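MAU2 chromatid cohesion factor homolog (Saccharomyces cerevisiae, PDB 4XDN) forms with Scc2 a complex that is required for cohesin to associate with chromosomes, and thereby takes part in sister chromatid cohesion. Local coordinates at residues A[148-153]-A[187-192]; A[243-246]-A[252-255]; A[331-336]-A[387-392]; A[511-516]-A[520-525]; A[585-590]-A[612-617]. All coordinates share one frame; numbering follows the deposited sequence.

Contact 1 (A[148-153]-A[187-192]); sequences FHYKIA and CIKLKQ
Tyr150 OH is hydrogen-bonded to Asp145 OD1, outside the two segments and just ahead of helix 147-165, and the aliphatic chain of Lys189 runs past it, Lys189 CG lying 3.6 Å from Tyr150 OH. Lower on the same side chain, Lys189 CB sits over one face of the ring, 3.7 Å from the Tyr150 centroid and 16° off its normal, which meets the geometry of a CH-pi contact. A bend at chi2 (-62°) then carries the lysine chain along the phenol oxygen, and its far end, beyond that oxygen, diverges from segment 148-153. Leu190 packs at the root of the tyrosine instead. Its CD2 approaches Tyr150 CB at 3.6 Å and is also 3.9 Å from Lys151 CG, so one methyl bridges two neighbouring side chains. Lys191, with positive phi, is the first residue to leave helical geometry; Gln192 N bonds back to Cys187 O at 3.1 Å and Lys191 N to Ile188 O at 2.9 Å, completing a Schellman motif. Leu142 of helix 126-144 touches both Tyr150 and Lys189. Carbon packing alone joins the two segments; the phenol's hydrogen bond goes to Asp145.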
# COMPACT_ATOMS: atom_id res chain seq x y z
N PHE A 148 19.47 -1.74 -12.90
CA PHE A 148 20.54 -2.41 -13.63
C PHE A 148 20.82 -3.80 -13.06
O PHE A 148 20.93 -4.78 -13.80
CB PHE A 148 21.81 -1.57 -13.59
CG PHE A 148 22.99 -2.21 -14.26
CD1 PHE A 148 23.14 -2.18 -15.63
CD2 PHE A 148 23.97 -2.85 -13.50
CE1 PHE A 148 24.23 -2.77 -16.25
CE2 PHE A 148 25.06 -3.44 -14.11
CZ PHE A 148 25.19 -3.40 -15.48
N HIS A 149 20.93 -3.89 -11.74
CA HIS A 149 21.24 -5.15 -11.07
C HIS A 149 20.02 -6.06 -10.99
O HIS A 149 20.16 -7.28 -10.90
CB HIS A 149 21.81 -4.88 -9.68
CG HIS A 149 23.16 -4.25 -9.69
ND1 HIS A 149 23.35 -2.88 -9.62
CD2 HIS A 149 24.40 -4.79 -9.78
CE1 HIS A 149 24.64 -2.61 -9.66
NE2 HIS A 149 25.30 -3.76 -9.76
N TYR A 150 18.83 -5.47 -11.01
CA TYR A 150 17.60 -6.26 -11.05
C TYR A 150 17.51 -7.05 -12.35
O TYR A 150 17.05 -8.19 -12.36
CB TYR A 150 16.37 -5.36 -10.89
CG TYR A 150 16.00 -5.02 -9.47
CD1 TYR A 150 16.01 -5.98 -8.46
CD2 TYR A 150 15.61 -3.73 -9.13
CE1 TYR A 150 15.66 -5.66 -7.16
CE2 TYR A 150 15.25 -3.40 -7.84
CZ TYR A 150 15.28 -4.37 -6.86
OH TYR A 150 14.93 -4.04 -5.57
N LYS A 151 17.94 -6.44 -13.45
CA LYS A 151 17.89 -7.09 -14.76
C LYS A 151 18.89 -8.24 -14.83
O LYS A 151 18.59 -9.30 -15.38
CB LYS A 151 18.17 -6.07 -15.87
CG LYS A 151 17.07 -5.04 -16.05
CD LYS A 151 17.41 -4.02 -17.12
CE LYS A 151 16.29 -3.01 -17.30
NZ LYS A 151 16.62 -1.98 -18.32
N ILE A 152 20.07 -8.03 -14.26
CA ILE A 152 21.08 -9.08 -14.20
C ILE A 152 20.56 -10.24 -13.36
O ILE A 152 20.68 -11.40 -13.74
CB ILE A 152 22.41 -8.55 -13.60
CG1 ILE A 152 23.02 -7.52 -14.55
CG2 ILE A 152 23.39 -9.69 -13.36
CD1 ILE A 152 24.21 -6.77 -13.97
N ALA A 153 19.97 -9.91 -12.21
CA ALA A 153 19.44 -10.92 -11.30
C ALA A 153 18.33 -11.73 -11.96
O ALA A 153 18.32 -12.96 -11.88
CB ALA A 153 18.94 -10.27 -10.03
N CYS A 187 10.66 -9.34 -11.04
CA CYS A 187 9.80 -8.76 -12.06
C CYS A 187 8.98 -7.61 -11.47
O CYS A 187 8.81 -6.58 -12.10
CB CYS A 187 8.87 -9.81 -12.67
SG CYS A 187 9.67 -10.92 -13.84
N ILE A 188 8.48 -7.80 -10.25
CA ILE A 188 7.70 -6.76 -9.57
C ILE A 188 8.53 -5.49 -9.42
O ILE A 188 8.06 -4.40 -9.75
CB ILE A 188 7.22 -7.23 -8.18
CG1 ILE A 188 6.19 -8.35 -8.33
CG2 ILE A 188 6.59 -6.06 -7.41
CD1 ILE A 188 5.77 -9.00 -7.03
N LYS A 189 9.76 -5.64 -8.94
CA LYS A 189 10.66 -4.50 -8.75
C LYS A 189 10.98 -3.81 -10.07
O LYS A 189 11.19 -2.59 -10.10
CB LYS A 189 11.95 -4.95 -8.07
CG LYS A 189 11.78 -5.35 -6.61
CD LYS A 189 11.29 -4.18 -5.77
CE LYS A 189 11.39 -4.48 -4.28
NZ LYS A 189 10.98 -3.31 -3.46
N LEU A 190 11.01 -4.57 -11.16
CA LEU A 190 11.27 -4.02 -12.48
C LEU A 190 9.99 -3.50 -13.14
O LEU A 190 10.03 -2.96 -14.24
CB LEU A 190 11.92 -5.07 -13.38
CG LEU A 190 13.40 -5.35 -13.10
CD1 LEU A 190 13.86 -6.60 -13.83
CD2 LEU A 190 14.26 -4.16 -13.52
N LYS A 191 8.87 -3.65 -12.44
CA LYS A 191 7.58 -3.17 -12.92
C LYS A 191 7.22 -3.77 -14.27
O LYS A 191 6.75 -3.07 -15.18
CB LYS A 191 7.58 -1.64 -12.99
CG LYS A 191 7.80 -0.98 -11.65
CD LYS A 191 7.74 0.54 -11.75
CE LYS A 191 7.55 1.18 -10.38
NZ LYS A 191 6.24 0.80 -9.76
N GLN A 192 7.44 -5.07 -14.41
CA GLN A 192 7.05 -5.82 -15.60
C GLN A 192 5.76 -6.57 -15.32
O GLN A 192 5.74 -7.79 -15.19
CB GLN A 192 8.16 -6.78 -16.01
CG GLN A 192 9.46 -6.08 -16.38
CD GLN A 192 10.58 -7.06 -16.69
OE1 GLN A 192 10.50 -8.24 -16.35
NE2 GLN A 192 11.62 -6.57 -17.33

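Contact 2 (A[243-246]-A[252-255]); sequences TELH and LYAW
Tyr253 meets Leu245 and Thr243 in three distinguishable ways: over a ring face, against its CB, and at the ring edge. The face contact is CH-pi. Leu245 CB lies 4.0 Å from the Tyr253 centroid, 19° off the ring normal and displaced toward the rim, on the side of CD1. Apolar packing continues past the ring, where Leu245 CD1 comes within 3.6 Å of Tyr253 CB. CG of Leu245 is anti to its backbone N (chi1 167°); this places CD1 against Tyr253 CB, the two side chains crossing at about a right angle. The backbone takes part too, with Leu245 CA 3.5 Å from Tyr253 CD1. The edge contact is of another kind: the carbonyl oxygen of Thr243 lies near the ring plane, 3.2 Å from Tyr253 CE1, which probably sets the oxygen against the slightly positive rim. The polar ends find their partners outside the two segments. Thr243 OG1 bonds back to Leu240 O and Glu239 O, and Tyr253 OH has a weak bond to Lys256 NZ. The contact thus folds the start of the short helix 245-248 against the first turn of helix 250-266. Helix 272-291 supplies Phe281 and Asn285 against Leu245, helix 212-228 brings Trp215 to Thr243, and Leu252 rests on Cys297 and Ile299 of strand 297-302.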
# COMPACT_ATOMS: atom_id res chain seq x y z
N THR A 243 -7.87 -20.75 1.65
CA THR A 243 -6.70 -20.80 2.52
C THR A 243 -7.06 -21.31 3.91
O THR A 243 -7.90 -20.72 4.59
CB THR A 243 -6.02 -19.42 2.63
OG1 THR A 243 -5.68 -18.95 1.32
CG2 THR A 243 -4.76 -19.50 3.49
N GLU A 244 -6.43 -22.40 4.32
CA GLU A 244 -6.74 -23.06 5.58
C GLU A 244 -5.77 -22.65 6.69
O GLU A 244 -4.55 -22.73 6.54
CB GLU A 244 -6.72 -24.58 5.41
CG GLU A 244 -8.11 -25.19 5.27
CD GLU A 244 -8.09 -26.57 4.63
OE1 GLU A 244 -7.78 -27.55 5.34
OE2 GLU A 244 -8.38 -26.66 3.42
N LEU A 245 -6.34 -22.21 7.81
CA LEU A 245 -5.58 -21.75 8.97
C LEU A 245 -4.59 -22.79 9.49
O LEU A 245 -3.44 -22.49 9.77
CB LEU A 245 -6.54 -21.35 10.09
CG LEU A 245 -5.95 -21.13 11.49
CD1 LEU A 245 -4.91 -20.03 11.48
CD2 LEU A 245 -7.06 -20.81 12.47
N HIS A 246 -5.06 -24.03 9.60
CA HIS A 246 -4.27 -25.09 10.23
C HIS A 246 -3.20 -25.66 9.31
O HIS A 246 -2.31 -26.39 9.75
CB HIS A 246 -5.19 -26.19 10.72
CG HIS A 246 -6.14 -25.75 11.79
ND1 HIS A 246 -7.50 -25.97 11.73
CD2 HIS A 246 -5.93 -25.08 12.95
CE1 HIS A 246 -8.08 -25.47 12.80
NE2 HIS A 246 -7.15 -24.92 13.56
N LEU A 252 0.26 -16.43 8.66
CA LEU A 252 -0.12 -16.27 7.27
C LEU A 252 -1.63 -16.12 7.11
O LEU A 252 -2.10 -15.46 6.18
CB LEU A 252 0.38 -17.46 6.43
CG LEU A 252 1.89 -17.55 6.23
CD1 LEU A 252 2.25 -18.83 5.49
CD2 LEU A 252 2.43 -16.33 5.48
N TYR A 253 -2.40 -16.72 8.01
CA TYR A 253 -3.85 -16.61 7.94
C TYR A 253 -4.30 -15.19 8.30
O TYR A 253 -5.27 -14.68 7.76
CB TYR A 253 -4.54 -17.62 8.85
CG TYR A 253 -6.00 -17.80 8.53
CD1 TYR A 253 -6.41 -18.64 7.50
CD2 TYR A 253 -6.98 -17.12 9.24
CE1 TYR A 253 -7.75 -18.81 7.20
CE2 TYR A 253 -8.32 -17.28 8.95
CZ TYR A 253 -8.70 -18.12 7.92
OH TYR A 253 -10.04 -18.28 7.62
N ALA A 254 -3.58 -14.56 9.23
CA ALA A 254 -3.86 -13.17 9.57
C ALA A 254 -3.66 -12.29 8.34
O ALA A 254 -4.39 -11.32 8.14
CB ALA A 254 -2.96 -12.71 10.71
N TRP A 255 -2.68 -12.66 7.53
CA TRP A 255 -2.40 -11.95 6.29
C TRP A 255 -3.53 -12.16 5.30
O TRP A 255 -3.93 -11.24 4.59
CB TRP A 255 -1.07 -12.43 5.70
CG TRP A 255 -0.57 -11.64 4.53
CD1 TRP A 255 -1.00 -10.41 4.12
CD2 TRP A 255 0.47 -12.03 3.62
NE1 TRP A 255 -0.30 -10.01 3.01
CE2 TRP A 255 0.61 -10.98 2.68
CE3 TRP A 255 1.29 -13.15 3.50
CZ2 TRP A 255 1.54 -11.03 1.64
CZ3 TRP A 255 2.21 -13.20 2.47
CH2 TRP A 255 2.33 -12.15 1.56

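Contact 3 (A[331-336]-A[387-392]); sequences SYIVNC and EFYKVW. With SO4 (sulfate ion), chain F.
Ile333 enters the surface of helix 369-398 between Tyr389 and Trp392; one branch meets Tyr389, the other Trp392. From CB, which points toward that helix, the chain divides. The CG2 branch, anti to the backbone N, goes to the indole and approaches Trp392 CD1 at 3.9 Å, at the ring edge and near its plane. The other branch begins with CG1, 4.1 Å from Tyr389 CD1 and oblique to the phenol ring. With chi2 at -71° the terminal methyl turns to the base of the tyrosine, where Ile333 CD1 lies 3.9 Å from Tyr389 CB and 3.8 Å from the backbone oxygen Tyr389 O. The isoleucine crosses both aromatic side chains at about a right angle, so it lies against the base of Tyr389 and the indole edge of Trp392, and stacks on neither. All three residues are buried. Two places further on, Asn335 ND2 points to a sulfate ion, probably from the crystallisation liquor; the 2.5 Å from ND2 to sulfate O4 is unusually short, which leaves details of that bond doubtful. Lys559 NZ and Lys560 N also hold the ion. Through Ile333 the connection between helices 317-331 and 339-360 packs on helix 369-398. Leu348 of helix 339-360 touches Tyr389, Met422 of helix 415-426 touches Trp392, and both aromatic polar groups bond to the backbone of the chain of another protein.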
# COMPACT_ATOMS: atom_id res chain seq x y z
N SER A 331 -12.69 2.73 5.91
CA SER A 331 -13.89 2.24 5.24
C SER A 331 -15.12 3.07 5.60
O SER A 331 -16.08 3.11 4.84
CB SER A 331 -14.14 0.77 5.59
OG SER A 331 -14.91 0.65 6.77
N TYR A 332 -15.08 3.73 6.75
CA TYR A 332 -16.21 4.51 7.23
C TYR A 332 -16.11 6.00 6.90
O TYR A 332 -17.05 6.76 7.18
CB TYR A 332 -16.36 4.37 8.75
CG TYR A 332 -16.67 2.97 9.25
CD1 TYR A 332 -17.28 2.03 8.44
CD2 TYR A 332 -16.35 2.60 10.55
CE1 TYR A 332 -17.57 0.76 8.91
CE2 TYR A 332 -16.63 1.34 11.03
CZ TYR A 332 -17.24 0.42 10.21
OH TYR A 332 -17.52 -0.84 10.68
N ILE A 333 -14.99 6.42 6.32
CA ILE A 333 -14.78 7.84 6.03
C ILE A 333 -15.90 8.41 5.18
O ILE A 333 -16.45 9.47 5.49
CB ILE A 333 -13.44 8.07 5.29
CG1 ILE A 333 -12.26 7.58 6.12
CG2 ILE A 333 -13.27 9.55 4.93
CD1 ILE A 333 -11.95 8.40 7.35
N VAL A 334 -16.25 7.70 4.11
CA VAL A 334 -17.24 8.17 3.15
C VAL A 334 -18.60 8.38 3.82
O VAL A 334 -19.37 9.25 3.42
CB VAL A 334 -17.39 7.19 1.96
CG1 VAL A 334 -17.97 5.85 2.42
CG2 VAL A 334 -18.24 7.80 0.86
N ASN A 335 -18.88 7.59 4.85
CA ASN A 335 -20.13 7.74 5.60
C ASN A 335 -20.19 9.11 6.28
O ASN A 335 -21.22 9.78 6.25
CB ASN A 335 -20.27 6.61 6.63
CG ASN A 335 -20.34 5.24 5.99
OD1 ASN A 335 -19.33 4.58 5.76
ND2 ASN A 335 -21.56 4.80 5.70
N CYS A 336 -19.08 9.49 6.92
CA CYS A 336 -18.81 10.88 7.30
C CYS A 336 -19.66 11.44 8.45
O CYS A 336 -19.15 11.71 9.53
CB CYS A 336 -18.98 11.79 6.08
SG CYS A 336 -18.61 13.52 6.37
N GLU A 387 -3.68 11.44 9.78
CA GLU A 387 -3.85 12.85 9.55
C GLU A 387 -4.53 13.11 8.25
O GLU A 387 -5.33 13.97 8.13
CB GLU A 387 -2.50 13.56 9.50
CG GLU A 387 -1.82 13.78 10.82
CD GLU A 387 -2.52 14.76 11.72
OE1 GLU A 387 -3.43 15.47 11.25
OE2 GLU A 387 -2.14 14.81 12.91
N PHE A 388 -4.14 12.37 7.26
CA PHE A 388 -4.70 12.56 5.92
C PHE A 388 -6.20 12.29 5.90
O PHE A 388 -6.97 13.09 5.37
CB PHE A 388 -4.00 11.66 4.90
CG PHE A 388 -4.68 11.63 3.55
CD1 PHE A 388 -4.49 12.67 2.65
CD2 PHE A 388 -5.52 10.59 3.20
CE1 PHE A 388 -5.12 12.66 1.42
CE2 PHE A 388 -6.15 10.57 1.97
CZ PHE A 388 -5.95 11.61 1.08
N TYR A 389 -6.61 11.17 6.48
CA TYR A 389 -8.01 10.79 6.48
C TYR A 389 -8.83 11.63 7.44
O TYR A 389 -10.05 11.73 7.29
CB TYR A 389 -8.16 9.30 6.81
CG TYR A 389 -7.78 8.39 5.66
CD1 TYR A 389 -8.53 8.38 4.49
CD2 TYR A 389 -6.68 7.56 5.74
CE1 TYR A 389 -8.19 7.56 3.43
CE2 TYR A 389 -6.33 6.73 4.69
CZ TYR A 389 -7.10 6.73 3.54
OH TYR A 389 -6.76 5.92 2.48
N LYS A 390 -8.17 12.23 8.43
CA LYS A 390 -8.83 13.18 9.31
C LYS A 390 -9.24 14.40 8.50
O LYS A 390 -10.39 14.86 8.58
CB LYS A 390 -7.90 13.60 10.46
CG LYS A 390 -8.56 14.47 11.52
CD LYS A 390 -7.52 15.16 12.39
CE LYS A 390 -8.16 15.82 13.60
NZ LYS A 390 -7.19 16.64 14.38
N VAL A 391 -8.30 14.92 7.72
CA VAL A 391 -8.55 16.05 6.84
C VAL A 391 -9.60 15.68 5.78
O VAL A 391 -10.48 16.47 5.48
CB VAL A 391 -7.25 16.52 6.16
CG1 VAL A 391 -7.51 17.55 5.05
CG2 VAL A 391 -6.30 17.09 7.19
N TRP A 392 -9.50 14.47 5.23
CA TRP A 392 -10.42 14.06 4.18
C TRP A 392 -11.85 13.98 4.70
O TRP A 392 -12.78 14.45 4.05
CB TRP A 392 -10.02 12.72 3.58
CG TRP A 392 -10.72 12.47 2.28
CD1 TRP A 392 -11.95 11.92 2.11
CD2 TRP A 392 -10.23 12.80 0.97
NE1 TRP A 392 -12.26 11.87 0.77
CE2 TRP A 392 -11.22 12.40 0.05
CE3 TRP A 392 -9.06 13.38 0.49
CZ2 TRP A 392 -11.07 12.57 -1.32
CZ3 TRP A 392 -8.91 13.55 -0.88
CH2 TRP A 392 -9.91 13.14 -1.77
S SO4 F . -23.15 1.70 4.50
O1 SO4 F . -24.01 1.74 5.68
O2 SO4 F . -22.04 0.79 4.74
O3 SO4 F . -23.93 1.23 3.36
O4 SO4 F . -22.64 3.04 4.21

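Contact 4 (A[511-516]-A[520-525]); sequences FSHFEP and NPLPCS
His513 and Ser512 form the tight part of this contact against Pro521 and Leu522, while the outer side of the Pro521 ring and Pro523 make its looser flank. One nearly straight backbone bond ties the two pieces together: Leu522 N donates to Ser512 O at 2.8 Å with an N-H...O angle of 173°, in the carbonyl plane. Pro521 CA approaches that same Ser512 O at 3.4 Å, a CA-H...O contact, and Pro521 CB rests on His513 C at 3.4 Å. Leu522 CB lies over a face of the His513 imidazole, 4.0 Å from the ring centroid, a CH-pi contact. The oxygen of Pro523 sits at the ring edge, 3.5 Å from His513 CD2, and Cys524 CB closes in obliquely at 3.6 Å from that same carbon. His513 ND1 bonds back to Trp509 O, and the Trp509 ring stacks on the imidazole, so rotation of the ring is restrained. On the loose side, Glu515 CG only brushes Pro521 CG at 3.9 Å, and the carboxylate forms a salt bridge with a basic side chain of the chain of another protein. Pro523 is exposed. This is a helix-loop-helix connection between helices 499-513 and 526-543; Ser525 is the N-cap, its side chain capping a backbone N beyond and its own N bonded to Gln528 OE1, consistent with a capping box.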
# COMPACT_ATOMS: atom_id res chain seq x y z
N PHE A 511 -25.41 13.25 -16.84
CA PHE A 511 -25.51 14.68 -16.54
C PHE A 511 -25.00 15.53 -17.70
O PHE A 511 -25.52 16.62 -17.95
CB PHE A 511 -24.72 15.02 -15.27
CG PHE A 511 -25.44 14.69 -13.97
CD1 PHE A 511 -26.75 14.24 -13.96
CD2 PHE A 511 -24.78 14.85 -12.77
CE1 PHE A 511 -27.38 13.94 -12.77
CE2 PHE A 511 -25.41 14.56 -11.57
CZ PHE A 511 -26.71 14.11 -11.57
N SER A 512 -23.99 15.04 -18.40
CA SER A 512 -23.34 15.81 -19.45
C SER A 512 -23.91 15.54 -20.85
O SER A 512 -23.51 16.20 -21.81
CB SER A 512 -21.84 15.51 -19.45
OG SER A 512 -21.59 14.13 -19.64
N HIS A 513 -24.85 14.60 -20.95
CA HIS A 513 -25.42 14.21 -22.24
C HIS A 513 -26.94 14.36 -22.31
O HIS A 513 -27.54 14.07 -23.35
CB HIS A 513 -25.03 12.77 -22.57
CG HIS A 513 -23.59 12.59 -22.94
ND1 HIS A 513 -22.60 12.43 -22.00
CD2 HIS A 513 -22.98 12.56 -24.14
CE1 HIS A 513 -21.43 12.30 -22.61
NE2 HIS A 513 -21.64 12.38 -23.91
N PHE A 514 -27.56 14.82 -21.23
CA PHE A 514 -29.02 14.93 -21.16
C PHE A 514 -29.49 16.23 -20.52
O PHE A 514 -28.99 16.64 -19.48
CB PHE A 514 -29.61 13.77 -20.36
CG PHE A 514 -29.83 12.52 -21.17
CD1 PHE A 514 -28.82 11.58 -21.30
CD2 PHE A 514 -31.05 12.28 -21.77
CE1 PHE A 514 -29.03 10.43 -22.04
CE2 PHE A 514 -31.26 11.13 -22.51
CZ PHE A 514 -30.25 10.20 -22.64
N GLU A 515 -30.46 16.88 -21.16
CA GLU A 515 -31.23 17.91 -20.50
C GLU A 515 -32.21 17.21 -19.56
O GLU A 515 -32.61 16.08 -19.83
CB GLU A 515 -31.97 18.80 -21.51
CG GLU A 515 -31.05 19.54 -22.47
CD GLU A 515 -31.78 20.60 -23.27
OE1 GLU A 515 -32.03 20.37 -24.47
OE2 GLU A 515 -32.10 21.66 -22.69
N PRO A 516 -32.61 17.87 -18.47
CA PRO A 516 -32.27 19.22 -18.03
C PRO A 516 -31.12 19.23 -17.02
O PRO A 516 -31.09 20.07 -16.12
CB PRO A 516 -33.57 19.70 -17.39
CG PRO A 516 -34.11 18.45 -16.74
CD PRO A 516 -33.62 17.27 -17.58
N ASN A 520 -26.17 22.55 -22.39
CA ASN A 520 -25.58 22.14 -23.66
C ASN A 520 -25.03 20.72 -23.59
O ASN A 520 -23.82 20.53 -23.47
CB ASN A 520 -24.47 23.11 -24.07
CG ASN A 520 -24.98 24.53 -24.23
OD1 ASN A 520 -25.62 24.87 -25.22
ND2 ASN A 520 -24.70 25.37 -23.24
N PRO A 521 -25.92 19.71 -23.66
CA PRO A 521 -25.49 18.31 -23.56
C PRO A 521 -24.59 17.90 -24.72
O PRO A 521 -24.77 18.38 -25.84
CB PRO A 521 -26.81 17.54 -23.59
CG PRO A 521 -27.76 18.44 -24.29
CD PRO A 521 -27.36 19.83 -23.91
N LEU A 522 -23.62 17.03 -24.45
CA LEU A 522 -22.70 16.56 -25.48
C LEU A 522 -23.40 15.60 -26.43
O LEU A 522 -24.39 14.98 -26.06
CB LEU A 522 -21.49 15.87 -24.84
CG LEU A 522 -20.60 16.74 -23.96
CD1 LEU A 522 -19.69 15.86 -23.11
CD2 LEU A 522 -19.77 17.70 -24.80
N PRO A 523 -22.89 15.48 -27.67
CA PRO A 523 -23.47 14.54 -28.63
C PRO A 523 -23.29 13.08 -28.21
O PRO A 523 -22.30 12.74 -27.57
CB PRO A 523 -22.69 14.82 -29.93
CG PRO A 523 -22.08 16.16 -29.74
CD PRO A 523 -21.82 16.29 -28.28
N CYS A 524 -24.24 12.23 -28.58
CA CYS A 524 -24.16 10.81 -28.28
C CYS A 524 -25.16 10.02 -29.13
O CYS A 524 -26.23 10.54 -29.48
CB CYS A 524 -24.42 10.55 -26.80
SG CYS A 524 -26.03 11.14 -26.21
N SER A 525 -24.82 8.78 -29.45
CA SER A 525 -25.70 7.92 -30.21
C SER A 525 -26.83 7.40 -29.33
O SER A 525 -26.74 7.42 -28.11
CB SER A 525 -24.92 6.74 -30.81
OG SER A 525 -24.43 5.89 -29.79

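Contact 5 (A[585-590]-A[612-617]); sequences AISAKC and LMNCTV
Ser587 and Asn614 alone join these two helical segments across the contact, burying just 68 Å² between them. Along 612-617, Leu612 comes first; its side chain packs on Thr627 and Asn628 of helix 621-638, and its carbonyl oxygen accepts twice. Met613 turns to an apolar side chain of the chain of another protein. Asn614 then points at the facing helix, with CG beside the backbone N, and its ND2 gives a weak bond to Ser587 OG at 3.2 Å, bent to 144°. The same nitrogen lies 3.3 Å from Ser587 CB, so the NH2 end of the amide lies against both atoms of the hydroxymethyl group. Cys615 packs on Val624 and on Tyr584. Thr616 closes a turn: Thr616 N (2.8 Å) and Thr616 OG1 (2.7 Å) reach Leu612 O from opposite faces of its plane, the hydroxyl 40° out of it. On the facing helix, Ser587 OG, held near its own backbone by chi1 of 55°, is bonded to Tyr584 O, Ile583 O and His611 ND1. With the serine oxygen already engaged in this way, the asparagine probably adds a weak link to a group positioned mainly by helix 580-593 and His611.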
# COMPACT_ATOMS: atom_id res chain seq x y z
N ALA A 585 -42.04 12.23 -3.26
CA ALA A 585 -41.41 11.64 -2.09
C ALA A 585 -39.89 11.61 -2.24
O ALA A 585 -39.16 11.88 -1.29
CB ALA A 585 -41.94 10.23 -1.86
N ILE A 586 -39.43 11.31 -3.45
CA ILE A 586 -38.00 11.24 -3.74
C ILE A 586 -37.38 12.64 -3.74
O ILE A 586 -36.31 12.85 -3.17
CB ILE A 586 -37.74 10.56 -5.10
CG1 ILE A 586 -38.22 9.12 -5.06
CG2 ILE A 586 -36.25 10.60 -5.44
CD1 ILE A 586 -38.48 8.54 -6.43
N SER A 587 -38.06 13.59 -4.38
CA SER A 587 -37.55 14.95 -4.45
C SER A 587 -37.48 15.57 -3.06
O SER A 587 -36.52 16.27 -2.73
CB SER A 587 -38.43 15.81 -5.36
OG SER A 587 -39.78 15.75 -4.95
N ALA A 588 -38.49 15.29 -2.23
CA ALA A 588 -38.51 15.78 -0.86
C ALA A 588 -37.32 15.23 -0.09
O ALA A 588 -36.66 15.96 0.65
CB ALA A 588 -39.80 15.40 -0.18
N LYS A 589 -37.05 13.95 -0.27
CA LYS A 589 -35.97 13.28 0.45
C LYS A 589 -34.61 13.82 0.00
O LYS A 589 -33.75 14.11 0.83
CB LYS A 589 -36.04 11.77 0.25
CG LYS A 589 -35.03 10.98 1.07
CD LYS A 589 -35.28 11.11 2.56
CE LYS A 589 -34.31 10.26 3.36
NZ LYS A 589 -34.55 10.38 4.83
N CYS A 590 -34.43 13.94 -1.31
CA CYS A 590 -33.21 14.51 -1.87
C CYS A 590 -32.97 15.90 -1.31
O CYS A 590 -31.87 16.22 -0.88
CB CYS A 590 -33.29 14.59 -3.40
SG CYS A 590 -33.14 13.02 -4.27
N LEU A 612 -39.76 22.07 -6.22
CA LEU A 612 -40.76 23.12 -6.37
C LEU A 612 -41.72 22.80 -7.51
O LEU A 612 -42.92 23.04 -7.40
CB LEU A 612 -40.10 24.48 -6.61
CG LEU A 612 -41.05 25.65 -6.88
CD1 LEU A 612 -41.99 25.88 -5.72
CD2 LEU A 612 -40.27 26.92 -7.19
N MET A 613 -41.19 22.27 -8.61
CA MET A 613 -42.02 21.89 -9.75
C MET A 613 -43.02 20.82 -9.32
O MET A 613 -44.22 20.95 -9.56
CB MET A 613 -41.17 21.36 -10.91
CG MET A 613 -40.20 22.36 -11.50
SD MET A 613 -40.96 23.93 -11.93
CE MET A 613 -39.93 25.06 -10.99
N ASN A 614 -42.51 19.79 -8.67
CA ASN A 614 -43.34 18.68 -8.21
C ASN A 614 -44.43 19.17 -7.25
O ASN A 614 -45.55 18.67 -7.26
CB ASN A 614 -42.47 17.62 -7.55
CG ASN A 614 -41.38 17.11 -8.47
OD1 ASN A 614 -41.57 16.99 -9.68
ND2 ASN A 614 -40.22 16.81 -7.91
N CYS A 615 -44.09 20.16 -6.43
CA CYS A 615 -45.08 20.80 -5.57
C CYS A 615 -46.10 21.56 -6.41
O CYS A 615 -47.30 21.47 -6.17
CB CYS A 615 -44.40 21.76 -4.58
SG CYS A 615 -43.41 20.95 -3.30
N THR A 616 -45.60 22.31 -7.39
CA THR A 616 -46.45 23.10 -8.28
C THR A 616 -47.42 22.21 -9.06
O THR A 616 -48.61 22.53 -9.17
CB THR A 616 -45.60 23.92 -9.27
OG1 THR A 616 -44.68 24.74 -8.54
CG2 THR A 616 -46.48 24.79 -10.16
N VAL A 617 -46.92 21.12 -9.61
CA VAL A 617 -47.75 20.19 -10.37
C VAL A 617 -48.79 19.54 -9.46
O VAL A 617 -49.96 19.42 -9.83
CB VAL A 617 -46.89 19.09 -11.05
CG1 VAL A 617 -47.77 18.04 -11.73
CG2 VAL A 617 -45.95 19.71 -12.07

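In the fold
The five contacts follow one another along the chain without nesting, each closing before the next opens, and none touches another. Contacts 1 and 2 lie in the N-terminal half, their centres about 30 Å apart; contacts 4 and 5 lie in the C-terminal part of the chain, about 23 Å apart. Contact 3 is between, about 30 Å from the centre of contact 2 and 32 Å from that of contact 5. Contacts 1 and 5, about 60 Å apart, are on opposite sides of the chain's centre. No helix is shared among them. Local helix-to-neighbour packing in series is consistent with an elongated, mostly helical solenoid, and contacts 2 to 5 also include residues that touch the chain of another protein.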